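Uncharacterized protein (Bacillus cereus, PDB 4QVU) is of unknown function, although its HIT-like fold and bound zinc are consistent with a relationship to hexose-1-phosphate uridylyltransferases. Local coordinates at residues Ser89-Trp93 against Ser104-Tyr108; Tyr134-Gln140 against Phe208-Asn212; Gln149-Ile154 against Glu181-Tyr185; Glu168-Glu174 against Lys214-Val220. All blocks are in the same frame, centred on the assembly; numbering follows the deposited sequence.

Interaction 1 of 4, residues Ser89-Trp93 against Ser104-Tyr108; sequences SIKHW and SVILY
L107 lies across one face of the W93 indole: its CB stands 3.6 Å from the centroid of the five-membered ring and only 15° off the ring normal, a CH-pi contact. Its CD2 lies 3.6 Å from CE3 of W93. The pyrrole edge is used differently. NE1 of W93 donates to the carbonyl O of V105 at 2.8 Å, with that oxygen almost in the ring plane; the N-H is bent to 141°, and the donor lies above the plane of the V105 carbonyl. Beside this bond, V105 CG1 packs 3.7 Å from CD1 of W93, so the indole is held by its face and its edge together. With CG anti to the backbone N, the tryptophan leans from the helix onto the strand. One turn earlier, I90 CD1 touches L107 CD2 at 4.1 Å, and the two side chains cross at about a right angle. Farther out, F208 packs on both I90 and L107, Y134 on W93, and L96 on V105. The helix segment 89-93 runs nearly antiparallel to strand segment 104-108, at 165°, as part of a buried helix-on-sheet layer of the HIT-like fold.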
# COMPACT_ATOMS: atom_id res chain seq x y z
N SER A 89 -33.43 -7.53 2.76
CA SER A 89 -32.39 -6.49 2.65
C SER A 89 -31.92 -6.28 1.21
O SER A 89 -31.96 -5.14 0.76
CB SER A 89 -31.18 -6.86 3.51
OG SER A 89 -31.55 -6.91 4.88
N ILE A 90 -31.47 -7.35 0.52
CA ILE A 90 -30.99 -7.32 -0.87
C ILE A 90 -32.11 -6.82 -1.80
O ILE A 90 -31.83 -5.96 -2.64
CB ILE A 90 -30.48 -8.73 -1.31
CG1 ILE A 90 -29.26 -9.22 -0.48
CG2 ILE A 90 -30.23 -8.84 -2.83
CD1 ILE A 90 -28.00 -8.61 -0.76
N LYS A 91 -33.36 -7.35 -1.67
CA LYS A 91 -34.52 -6.98 -2.49
C LYS A 91 -34.80 -5.47 -2.42
O LYS A 91 -34.93 -4.84 -3.47
CB LYS A 91 -35.80 -7.76 -2.06
CG LYS A 91 -37.04 -7.46 -2.92
CD LYS A 91 -38.30 -8.28 -2.58
CE LYS A 91 -39.19 -7.74 -1.47
NZ LYS A 91 -38.65 -8.01 -0.11
N HIS A 92 -34.85 -4.89 -1.21
CA HIS A 92 -35.16 -3.47 -1.05
C HIS A 92 -33.98 -2.59 -1.46
O HIS A 92 -34.21 -1.49 -1.95
CB HIS A 92 -35.60 -3.17 0.38
CG HIS A 92 -36.94 -3.79 0.66
ND1 HIS A 92 -38.09 -3.34 0.03
CD2 HIS A 92 -37.27 -4.84 1.45
CE1 HIS A 92 -39.07 -4.12 0.46
NE2 HIS A 92 -38.62 -5.02 1.33
N TRP A 93 -32.74 -3.09 -1.32
CA TRP A 93 -31.53 -2.38 -1.74
C TRP A 93 -31.49 -2.25 -3.26
O TRP A 93 -31.28 -1.15 -3.78
CB TRP A 93 -30.28 -3.14 -1.22
CG TRP A 93 -28.97 -2.85 -1.91
CD1 TRP A 93 -28.37 -1.63 -2.07
CD2 TRP A 93 -28.01 -3.83 -2.33
NE1 TRP A 93 -27.15 -1.79 -2.68
CE2 TRP A 93 -26.88 -3.12 -2.82
CE3 TRP A 93 -27.99 -5.24 -2.37
CZ2 TRP A 93 -25.75 -3.77 -3.34
CZ3 TRP A 93 -26.87 -5.88 -2.88
CH2 TRP A 93 -25.77 -5.15 -3.36
N SER A 104 -26.54 5.84 -6.88
CA SER A 104 -26.28 4.54 -6.26
C SER A 104 -26.95 4.46 -4.88
O SER A 104 -27.31 5.48 -4.29
CB SER A 104 -24.78 4.27 -6.14
OG SER A 104 -24.19 5.01 -5.08
N VAL A 105 -27.12 3.22 -4.39
CA VAL A 105 -27.73 2.92 -3.09
C VAL A 105 -26.80 1.94 -2.35
O VAL A 105 -26.41 0.91 -2.90
CB VAL A 105 -29.17 2.37 -3.25
CG1 VAL A 105 -29.72 1.83 -1.94
CG2 VAL A 105 -30.11 3.43 -3.82
N ILE A 106 -26.44 2.29 -1.11
CA ILE A 106 -25.58 1.49 -0.24
C ILE A 106 -26.43 0.67 0.72
O ILE A 106 -27.39 1.18 1.30
CB ILE A 106 -24.61 2.42 0.54
CG1 ILE A 106 -23.46 2.91 -0.37
CG2 ILE A 106 -24.07 1.75 1.80
CD1 ILE A 106 -22.47 3.86 0.31
N LEU A 107 -26.03 -0.60 0.91
CA LEU A 107 -26.54 -1.57 1.87
C LEU A 107 -25.35 -2.04 2.72
O LEU A 107 -24.37 -2.57 2.18
CB LEU A 107 -27.28 -2.75 1.19
CG LEU A 107 -27.65 -3.97 2.07
CD1 LEU A 107 -28.63 -3.63 3.18
CD2 LEU A 107 -28.19 -5.09 1.25
N TYR A 108 -25.42 -1.79 4.04
CA TYR A 108 -24.33 -2.15 4.94
C TYR A 108 -24.85 -2.31 6.38
O TYR A 108 -25.97 -1.89 6.70
CB TYR A 108 -23.19 -1.10 4.88
CG TYR A 108 -23.40 0.17 5.68
CD1 TYR A 108 -24.23 1.18 5.21
CD2 TYR A 108 -22.70 0.40 6.86
CE1 TYR A 108 -24.42 2.36 5.93
CE2 TYR A 108 -22.87 1.58 7.58
CZ TYR A 108 -23.73 2.56 7.11
OH TYR A 108 -23.89 3.72 7.82

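Interaction 2 of 4, residues Tyr134-Gln140 against Phe208-Asn212; sequences YLDNVEQ and FYYLN. With NA (sodium ion), chain D; NA (sodium ion), chain B.
A sodium-binding loop packs against the end of strand 203-211, an inner strand of the sheet, with Y134, just before the loop's beta turn, and L135, the first residue of that turn, touching Y209-L211. The Y134 hydroxyl takes the backbone N-H of Y210, N to OH 2.8 Å at 155°, and the donor lies near the plane of the phenol ring. Y134 holds its CG between its own backbone N and carbonyl carbon (chi1 69°), and the ring reaches the strand with CE1 4.0 Å from CD2 of Y209. Next along, L135 CD2 packs 3.8 Å from CD1 of L211, while L135 CD1 approaches the carbonyl O of Y210 at 3.5 Å. L135 to V138 form a type I beta turn, closed by V138 N bonding to L135 O. The turn presents carbonyl oxygens to metal: L135 O at 2.4 Å and V138 O at 2.2 Å bind one sodium, D136 O binds the other, and the third subunit supplies further carbonyl ligands to both, linking the two chains. Y232 of the second subunit meets the rings of Y134 and Y209, and the Y209 hydroxyl bonds to G231 O of that subunit. At the far end Q140 NE2 makes a weak 3.4 Å bond to N212 OD1, the amide planes 65° apart.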
# COMPACT_ATOMS: atom_id res chain seq x y z
N TYR A 134 -21.13 4.59 -5.10
CA TYR A 134 -20.31 3.91 -4.08
C TYR A 134 -19.19 3.04 -4.67
O TYR A 134 -18.27 2.69 -3.93
CB TYR A 134 -21.17 3.06 -3.13
CG TYR A 134 -21.79 1.83 -3.75
CD1 TYR A 134 -21.11 0.62 -3.77
CD2 TYR A 134 -23.10 1.84 -4.21
CE1 TYR A 134 -21.68 -0.53 -4.31
CE2 TYR A 134 -23.70 0.69 -4.74
CZ TYR A 134 -22.98 -0.49 -4.79
OH TYR A 134 -23.55 -1.63 -5.30
N LEU A 135 -19.26 2.69 -5.96
CA LEU A 135 -18.24 1.86 -6.60
C LEU A 135 -17.02 2.68 -7.03
O LEU A 135 -15.94 2.11 -7.22
CB LEU A 135 -18.82 1.14 -7.82
CG LEU A 135 -19.79 -0.02 -7.56
CD1 LEU A 135 -20.39 -0.50 -8.85
CD2 LEU A 135 -19.10 -1.17 -6.83
N ASP A 136 -17.19 4.02 -7.18
CA ASP A 136 -16.15 4.93 -7.65
C ASP A 136 -14.75 4.65 -7.10
O ASP A 136 -13.84 4.46 -7.91
CB ASP A 136 -16.50 6.39 -7.33
CG ASP A 136 -17.50 7.00 -8.28
OD1 ASP A 136 -17.94 6.30 -9.21
OD2 ASP A 136 -17.83 8.20 -8.10
N ASN A 137 -14.57 4.60 -5.77
CA ASN A 137 -13.26 4.46 -5.13
C ASN A 137 -12.96 3.04 -4.64
O ASN A 137 -12.07 2.87 -3.81
CB ASN A 137 -13.15 5.42 -3.95
CG ASN A 137 -13.38 6.86 -4.31
OD1 ASN A 137 -13.02 7.33 -5.40
ND2 ASN A 137 -13.98 7.60 -3.40
N VAL A 138 -13.65 2.03 -5.15
CA VAL A 138 -13.31 0.63 -4.85
C VAL A 138 -12.94 -0.02 -6.19
O VAL A 138 -13.50 0.35 -7.23
CB VAL A 138 -14.38 -0.18 -4.04
CG1 VAL A 138 -14.57 0.40 -2.64
CG2 VAL A 138 -15.72 -0.28 -4.78
N GLU A 139 -11.94 -0.91 -6.18
CA GLU A 139 -11.53 -1.56 -7.42
C GLU A 139 -11.83 -3.06 -7.35
O GLU A 139 -12.06 -3.60 -6.27
CB GLU A 139 -10.05 -1.31 -7.75
CG GLU A 139 -9.06 -1.71 -6.68
CD GLU A 139 -7.65 -1.85 -7.21
OE1 GLU A 139 -7.44 -2.70 -8.11
OE2 GLU A 139 -6.75 -1.15 -6.69
N GLN A 140 -11.84 -3.71 -8.52
CA GLN A 140 -12.09 -5.14 -8.73
C GLN A 140 -11.18 -6.01 -7.83
O GLN A 140 -11.68 -6.95 -7.20
CB GLN A 140 -11.86 -5.50 -10.21
CG GLN A 140 -12.83 -4.76 -11.15
CD GLN A 140 -12.53 -4.92 -12.63
OE1 GLN A 140 -11.36 -4.96 -13.07
NE2 GLN A 140 -13.58 -4.92 -13.45
N PHE A 208 -22.23 -4.39 1.20
CA PHE A 208 -22.75 -5.04 0.02
C PHE A 208 -22.43 -4.21 -1.20
O PHE A 208 -22.40 -2.98 -1.12
CB PHE A 208 -24.25 -5.30 0.13
CG PHE A 208 -24.62 -6.40 1.10
CD1 PHE A 208 -24.73 -6.14 2.47
CD2 PHE A 208 -24.89 -7.68 0.65
CE1 PHE A 208 -25.08 -7.15 3.36
CE2 PHE A 208 -25.25 -8.70 1.55
CZ PHE A 208 -25.35 -8.43 2.90
N TYR A 209 -22.15 -4.90 -2.31
CA TYR A 209 -21.80 -4.30 -3.60
C TYR A 209 -22.48 -5.06 -4.75
O TYR A 209 -22.61 -6.29 -4.69
CB TYR A 209 -20.27 -4.31 -3.84
CG TYR A 209 -19.42 -3.91 -2.64
CD1 TYR A 209 -19.14 -4.82 -1.62
CD2 TYR A 209 -18.81 -2.66 -2.58
CE1 TYR A 209 -18.37 -4.47 -0.52
CE2 TYR A 209 -17.99 -2.31 -1.50
CZ TYR A 209 -17.79 -3.21 -0.47
OH TYR A 209 -16.99 -2.89 0.60
N TYR A 210 -22.91 -4.31 -5.77
CA TYR A 210 -23.44 -4.86 -7.01
C TYR A 210 -22.44 -4.41 -8.07
O TYR A 210 -22.46 -3.26 -8.49
CB TYR A 210 -24.91 -4.47 -7.30
CG TYR A 210 -25.43 -5.12 -8.57
CD1 TYR A 210 -25.91 -6.43 -8.56
CD2 TYR A 210 -25.38 -4.45 -9.79
CE1 TYR A 210 -26.35 -7.04 -9.73
CE2 TYR A 210 -25.80 -5.06 -10.97
CZ TYR A 210 -26.29 -6.36 -10.93
OH TYR A 210 -26.71 -6.96 -12.09
N LEU A 211 -21.48 -5.30 -8.37
CA LEU A 211 -20.35 -5.05 -9.27
C LEU A 211 -20.21 -6.17 -10.29
O LEU A 211 -20.32 -7.33 -9.92
CB LEU A 211 -19.06 -4.96 -8.41
CG LEU A 211 -17.72 -4.68 -9.12
CD1 LEU A 211 -17.67 -3.26 -9.71
CD2 LEU A 211 -16.56 -4.85 -8.18
N ASN A 212 -19.97 -5.81 -11.58
CA ASN A 212 -19.78 -6.75 -12.71
C ASN A 212 -20.87 -7.86 -12.72
O ASN A 212 -20.56 -9.04 -12.92
CB ASN A 212 -18.37 -7.37 -12.68
CG ASN A 212 -17.20 -6.40 -12.69
OD1 ASN A 212 -16.18 -6.61 -12.03
ND2 ASN A 212 -17.31 -5.32 -13.46
NA NA D . -14.76 1.04 -8.95
NA NA B . -13.17 5.36 -9.84
O HOH W 1 -14.86 -1.42 -9.67
O HOH W 2 -13.10 7.83 -9.14

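Interaction 3 of 4, residues Gln149-Ile154 against Glu181-Tyr185; sequences QKNEHI and ELANY. With ZN (zinc ion), chain C.
The Y185 ring carries I154 over one face: CD1 of I154 sits 3.9 Å from the ring centroid, 20° off the normal, in a CH-pi contact, and CG2 of the same isoleucine comes 3.5 Å from CZ. Near the ring plane, at the edge, Q149 CB lies 3.7 Å from the hydroxyl oxygen of Y185. Two other flat groups, the H153 imidazole and the E181 carboxylate, have planes 62° apart and share a zinc ion. This is a metal site joining the turn between two strands to the start of helix 179-195, with C178 as the remaining protein ligand. E181 OE2 binds the zinc at 2.0 Å and H153 ND1 at 2.3 Å, which also brings the carboxylate against H153 CB. The glutamate chain, extended beyond CG, carries the carboxylate from the helix to the metal. I154, with CG1 anti to its backbone N, sends CD1 between the Y185 ring and the helix backbone, 3.6 Å from E181 O. Behind this layer I171 of strand 169-173 packs on I154, L182 and Y185. The turn itself is fixed by N151, whose backbone N bonds to I154 O and whose side chain makes an Asx motif: OD1 accepts from I154 N at 2.8 Å, 162° at the hydrogen, and more weakly from H153 N.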
# COMPACT_ATOMS: atom_id res chain seq x y z
N GLN A 149 -13.44 -21.12 0.43
CA GLN A 149 -14.48 -21.97 -0.14
C GLN A 149 -14.84 -21.45 -1.52
O GLN A 149 -14.91 -20.24 -1.70
CB GLN A 149 -15.73 -22.01 0.76
CG GLN A 149 -15.54 -22.72 2.09
CD GLN A 149 -15.66 -24.22 1.97
OE1 GLN A 149 -16.76 -24.77 1.85
NE2 GLN A 149 -14.54 -24.91 2.09
N LYS A 150 -15.09 -22.35 -2.50
CA LYS A 150 -15.48 -21.97 -3.85
C LYS A 150 -16.15 -23.13 -4.58
O LYS A 150 -15.69 -24.26 -4.48
CB LYS A 150 -14.27 -21.46 -4.67
CG LYS A 150 -14.65 -20.87 -6.02
CD LYS A 150 -13.49 -20.17 -6.70
CE LYS A 150 -13.86 -19.67 -8.09
NZ LYS A 150 -14.96 -18.67 -8.08
N ASN A 151 -17.22 -22.81 -5.33
CA ASN A 151 -17.96 -23.71 -6.21
C ASN A 151 -18.56 -22.86 -7.35
O ASN A 151 -18.26 -21.66 -7.43
CB ASN A 151 -19.03 -24.54 -5.46
CG ASN A 151 -20.08 -23.78 -4.68
OD1 ASN A 151 -20.63 -22.77 -5.12
ND2 ASN A 151 -20.45 -24.31 -3.54
N GLU A 152 -19.39 -23.46 -8.21
CA GLU A 152 -20.05 -22.78 -9.33
C GLU A 152 -21.03 -21.67 -8.86
O GLU A 152 -21.19 -20.68 -9.56
CB GLU A 152 -20.83 -23.78 -10.21
CG GLU A 152 -19.97 -24.62 -11.13
CD GLU A 152 -20.74 -25.51 -12.10
OE1 GLU A 152 -21.95 -25.75 -11.86
OE2 GLU A 152 -20.12 -25.99 -13.08
N HIS A 153 -21.66 -21.85 -7.67
CA HIS A 153 -22.65 -20.93 -7.11
C HIS A 153 -22.05 -19.77 -6.31
O HIS A 153 -22.51 -18.63 -6.46
CB HIS A 153 -23.60 -21.69 -6.16
CG HIS A 153 -24.34 -22.83 -6.77
ND1 HIS A 153 -25.54 -22.64 -7.42
CD2 HIS A 153 -24.05 -24.15 -6.75
CE1 HIS A 153 -25.93 -23.84 -7.81
NE2 HIS A 153 -25.07 -24.78 -7.42
N ILE A 154 -21.09 -20.06 -5.40
CA ILE A 154 -20.53 -19.07 -4.48
C ILE A 154 -18.99 -19.21 -4.32
O ILE A 154 -18.41 -20.27 -4.58
CB ILE A 154 -21.25 -19.22 -3.10
CG1 ILE A 154 -21.06 -17.98 -2.18
CG2 ILE A 154 -20.93 -20.56 -2.40
CD1 ILE A 154 -22.04 -17.85 -1.08
N GLU A 181 -27.43 -19.14 -0.12
CA GLU A 181 -26.06 -19.62 0.08
C GLU A 181 -25.22 -18.49 0.63
O GLU A 181 -24.40 -18.73 1.52
CB GLU A 181 -25.47 -20.17 -1.22
CG GLU A 181 -26.18 -21.40 -1.74
CD GLU A 181 -25.63 -21.95 -3.04
OE1 GLU A 181 -24.56 -22.60 -3.01
OE2 GLU A 181 -26.29 -21.75 -4.08
N LEU A 182 -25.45 -17.24 0.15
CA LEU A 182 -24.79 -16.00 0.59
C LEU A 182 -25.08 -15.78 2.07
O LEU A 182 -24.14 -15.65 2.86
CB LEU A 182 -25.27 -14.81 -0.27
CG LEU A 182 -24.70 -13.40 0.02
CD1 LEU A 182 -23.25 -13.31 -0.35
CD2 LEU A 182 -25.46 -12.35 -0.79
N ALA A 183 -26.37 -15.84 2.46
CA ALA A 183 -26.89 -15.68 3.82
C ALA A 183 -26.22 -16.67 4.80
O ALA A 183 -25.88 -16.27 5.92
CB ALA A 183 -28.40 -15.90 3.82
N ASN A 184 -26.00 -17.93 4.36
CA ASN A 184 -25.35 -18.95 5.18
C ASN A 184 -23.86 -18.64 5.36
O ASN A 184 -23.36 -18.78 6.47
CB ASN A 184 -25.53 -20.35 4.57
CG ASN A 184 -24.95 -21.45 5.43
OD1 ASN A 184 -25.33 -21.63 6.61
ND2 ASN A 184 -24.02 -22.22 4.88
N TYR A 185 -23.17 -18.21 4.28
CA TYR A 185 -21.75 -17.85 4.28
C TYR A 185 -21.51 -16.61 5.14
O TYR A 185 -20.50 -16.57 5.85
CB TYR A 185 -21.23 -17.64 2.85
CG TYR A 185 -20.75 -18.91 2.18
CD1 TYR A 185 -21.61 -19.98 1.95
CD2 TYR A 185 -19.44 -19.02 1.73
CE1 TYR A 185 -21.17 -21.15 1.34
CE2 TYR A 185 -18.98 -20.18 1.10
CZ TYR A 185 -19.85 -21.25 0.91
OH TYR A 185 -19.42 -22.39 0.29
ZN ZN C . -26.70 -21.27 -6.00

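Interaction 4 of 4, residues Glu168-Glu174 against Lys214-Val220; sequences EFNIIIE and KIICKVV
K218 and N170 run alongside each other in the same direction on one face of an antiparallel strand pair. K218 runs straight as far as CD, with CG anti to the backbone N (chi1 -175°), then bends at its last two torsions and brings NZ back across to the partner strand. There NZ meets N170 OD1 at 2.7 Å, on a lone pair in the carbonyl plane, and E168 OE1 at 2.9 Å in a salt bridge. The carboxylate oxygen is approached on its anti side, 31° out of plane, while the lysine crosses the glutamate obliquely. Farther along this face I172 and I216 stand alongside each other, their CG1 atoms 4.0 Å apart. The other face, carrying F169, I171, I173, I215, C217 and V219, is apolar; F169, I171 and V219 pack on helix 179-195. On it I173 and I215 lie parallel, I173 CG1 3.9 Å from I215 CB, whereas I171 crosses V219 at an angle, I171 CD1 touching V219 CG2 at 3.8 Å. F169-V219, I171-C217 and I173-I215 are the hydrogen-bonded pairs, each with two backbone bonds. The buried ammonium also bonds to N142 O, and E168 accepts from the backbone N of I163 and I164, bonds that tie the two strands to the neighbouring loops. Three oxygens thus grip NZ, and a carboxylate so close to it would be expected to favour the charged form of the lysine.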
# COMPACT_ATOMS: atom_id res chain seq x y z
N GLU A 168 -10.34 -8.75 5.41
CA GLU A 168 -11.60 -8.54 4.68
C GLU A 168 -11.99 -9.83 4.02
O GLU A 168 -11.18 -10.41 3.28
CB GLU A 168 -11.48 -7.38 3.66
CG GLU A 168 -11.19 -6.04 4.31
CD GLU A 168 -10.95 -4.86 3.39
OE1 GLU A 168 -10.98 -5.04 2.15
OE2 GLU A 168 -10.70 -3.75 3.91
N PHE A 169 -13.19 -10.34 4.34
CA PHE A 169 -13.74 -11.58 3.80
C PHE A 169 -14.76 -11.23 2.72
O PHE A 169 -15.73 -10.53 3.00
CB PHE A 169 -14.37 -12.45 4.90
CG PHE A 169 -13.47 -12.77 6.07
CD1 PHE A 169 -12.47 -13.74 5.96
CD2 PHE A 169 -13.64 -12.14 7.29
CE1 PHE A 169 -11.65 -14.04 7.04
CE2 PHE A 169 -12.82 -12.46 8.38
CZ PHE A 169 -11.84 -13.42 8.25
N ASN A 170 -14.52 -11.69 1.49
CA ASN A 170 -15.38 -11.41 0.34
C ASN A 170 -16.18 -12.64 -0.00
O ASN A 170 -15.61 -13.71 -0.23
CB ASN A 170 -14.55 -10.93 -0.85
CG ASN A 170 -13.66 -9.76 -0.51
OD1 ASN A 170 -14.12 -8.66 -0.21
ND2 ASN A 170 -12.36 -10.00 -0.50
N ILE A 171 -17.50 -12.49 0.00
CA ILE A 171 -18.45 -13.54 -0.34
C ILE A 171 -19.12 -13.10 -1.64
O ILE A 171 -19.82 -12.08 -1.64
CB ILE A 171 -19.44 -13.83 0.81
CG1 ILE A 171 -18.73 -13.91 2.18
CG2 ILE A 171 -20.23 -15.08 0.51
CD1 ILE A 171 -19.63 -13.99 3.35
N ILE A 172 -18.86 -13.82 -2.74
CA ILE A 172 -19.38 -13.46 -4.07
C ILE A 172 -20.32 -14.54 -4.62
O ILE A 172 -19.99 -15.72 -4.57
CB ILE A 172 -18.19 -13.21 -5.09
CG1 ILE A 172 -17.06 -12.31 -4.52
CG2 ILE A 172 -18.68 -12.68 -6.45
CD1 ILE A 172 -15.87 -13.04 -3.98
N ILE A 173 -21.47 -14.11 -5.16
CA ILE A 173 -22.45 -14.95 -5.90
C ILE A 173 -22.60 -14.32 -7.29
O ILE A 173 -22.46 -13.10 -7.43
CB ILE A 173 -23.83 -15.20 -5.20
CG1 ILE A 173 -24.59 -13.88 -4.89
CG2 ILE A 173 -23.66 -16.09 -3.97
CD1 ILE A 173 -26.05 -14.04 -4.48
N GLU A 174 -22.82 -15.15 -8.31
CA GLU A 174 -22.93 -14.67 -9.69
C GLU A 174 -24.39 -14.61 -10.14
O GLU A 174 -24.70 -13.90 -11.10
CB GLU A 174 -22.10 -15.59 -10.61
CG GLU A 174 -21.56 -14.89 -11.85
CD GLU A 174 -20.43 -15.65 -12.52
OE1 GLU A 174 -19.30 -15.63 -11.98
OE2 GLU A 174 -20.67 -16.23 -13.60
N LYS A 214 -22.49 -9.12 -10.23
CA LYS A 214 -22.30 -10.01 -9.07
C LYS A 214 -22.74 -9.33 -7.78
O LYS A 214 -22.60 -8.11 -7.67
CB LYS A 214 -20.82 -10.43 -8.91
CG LYS A 214 -20.17 -11.13 -10.08
CD LYS A 214 -18.67 -11.09 -9.87
CE LYS A 214 -17.89 -11.49 -11.09
NZ LYS A 214 -16.44 -11.25 -10.89
N ILE A 215 -23.23 -10.11 -6.81
CA ILE A 215 -23.59 -9.59 -5.49
C ILE A 215 -22.49 -10.03 -4.55
O ILE A 215 -22.23 -11.23 -4.41
CB ILE A 215 -25.01 -9.97 -5.00
CG1 ILE A 215 -26.08 -9.34 -5.93
CG2 ILE A 215 -25.21 -9.52 -3.52
CD1 ILE A 215 -27.53 -9.77 -5.68
N ILE A 216 -21.80 -9.05 -3.97
CA ILE A 216 -20.67 -9.24 -3.07
C ILE A 216 -20.99 -8.72 -1.69
O ILE A 216 -21.49 -7.60 -1.54
CB ILE A 216 -19.39 -8.54 -3.62
CG1 ILE A 216 -19.09 -8.96 -5.08
CG2 ILE A 216 -18.19 -8.77 -2.67
CD1 ILE A 216 -18.03 -8.13 -5.82
N CYS A 217 -20.64 -9.51 -0.68
CA CYS A 217 -20.71 -9.08 0.70
C CYS A 217 -19.32 -9.13 1.29
O CYS A 217 -18.73 -10.20 1.41
CB CYS A 217 -21.70 -9.88 1.54
SG CYS A 217 -21.75 -9.33 3.27
N LYS A 218 -18.79 -7.95 1.66
CA LYS A 218 -17.50 -7.87 2.31
C LYS A 218 -17.75 -7.82 3.82
O LYS A 218 -18.45 -6.93 4.30
CB LYS A 218 -16.69 -6.68 1.80
CG LYS A 218 -15.28 -6.61 2.36
CD LYS A 218 -14.52 -5.39 1.89
CE LYS A 218 -14.00 -5.49 0.47
NZ LYS A 218 -12.82 -6.39 0.38
N VAL A 219 -17.25 -8.85 4.54
CA VAL A 219 -17.32 -9.00 6.00
C VAL A 219 -15.99 -8.50 6.53
O VAL A 219 -14.95 -9.05 6.16
CB VAL A 219 -17.65 -10.46 6.46
CG1 VAL A 219 -18.04 -10.48 7.93
CG2 VAL A 219 -18.76 -11.09 5.61
N VAL A 220 -16.01 -7.44 7.35
CA VAL A 220 -14.79 -6.80 7.85
C VAL A 220 -14.75 -6.81 9.40
O VAL A 220 -15.51 -6.06 10.02
CB VAL A 220 -14.67 -5.33 7.31
CG1 VAL A 220 -13.33 -4.70 7.70
CG2 VAL A 220 -14.87 -5.26 5.80

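How the interactions relate
All four contacts belong to one antiparallel sheet. Strands 104-111, 203-211, 214-222 and 169-173 are consecutive in it, and interactions 1, 2 and 4 meet along them: L107 O and F208 N, 3.0 Å apart, probably bond between interactions 1 and 2, as do Y209 N and I216 O at 2.9 Å between 2 and 4. I90 CD1 also packs on I215 CG2 at 4.0 Å, joining the helix of interaction 1 to interaction 4. Interaction 3 rests on interaction 4 through I171 CG2, 3.6 Å from L182 CD1. The zinc of interaction 3 lies about 6 Å from the side chain of I173 and about 13 Å from that of I90, whereas the sodium ions belong to interaction 2 at a subunit interface.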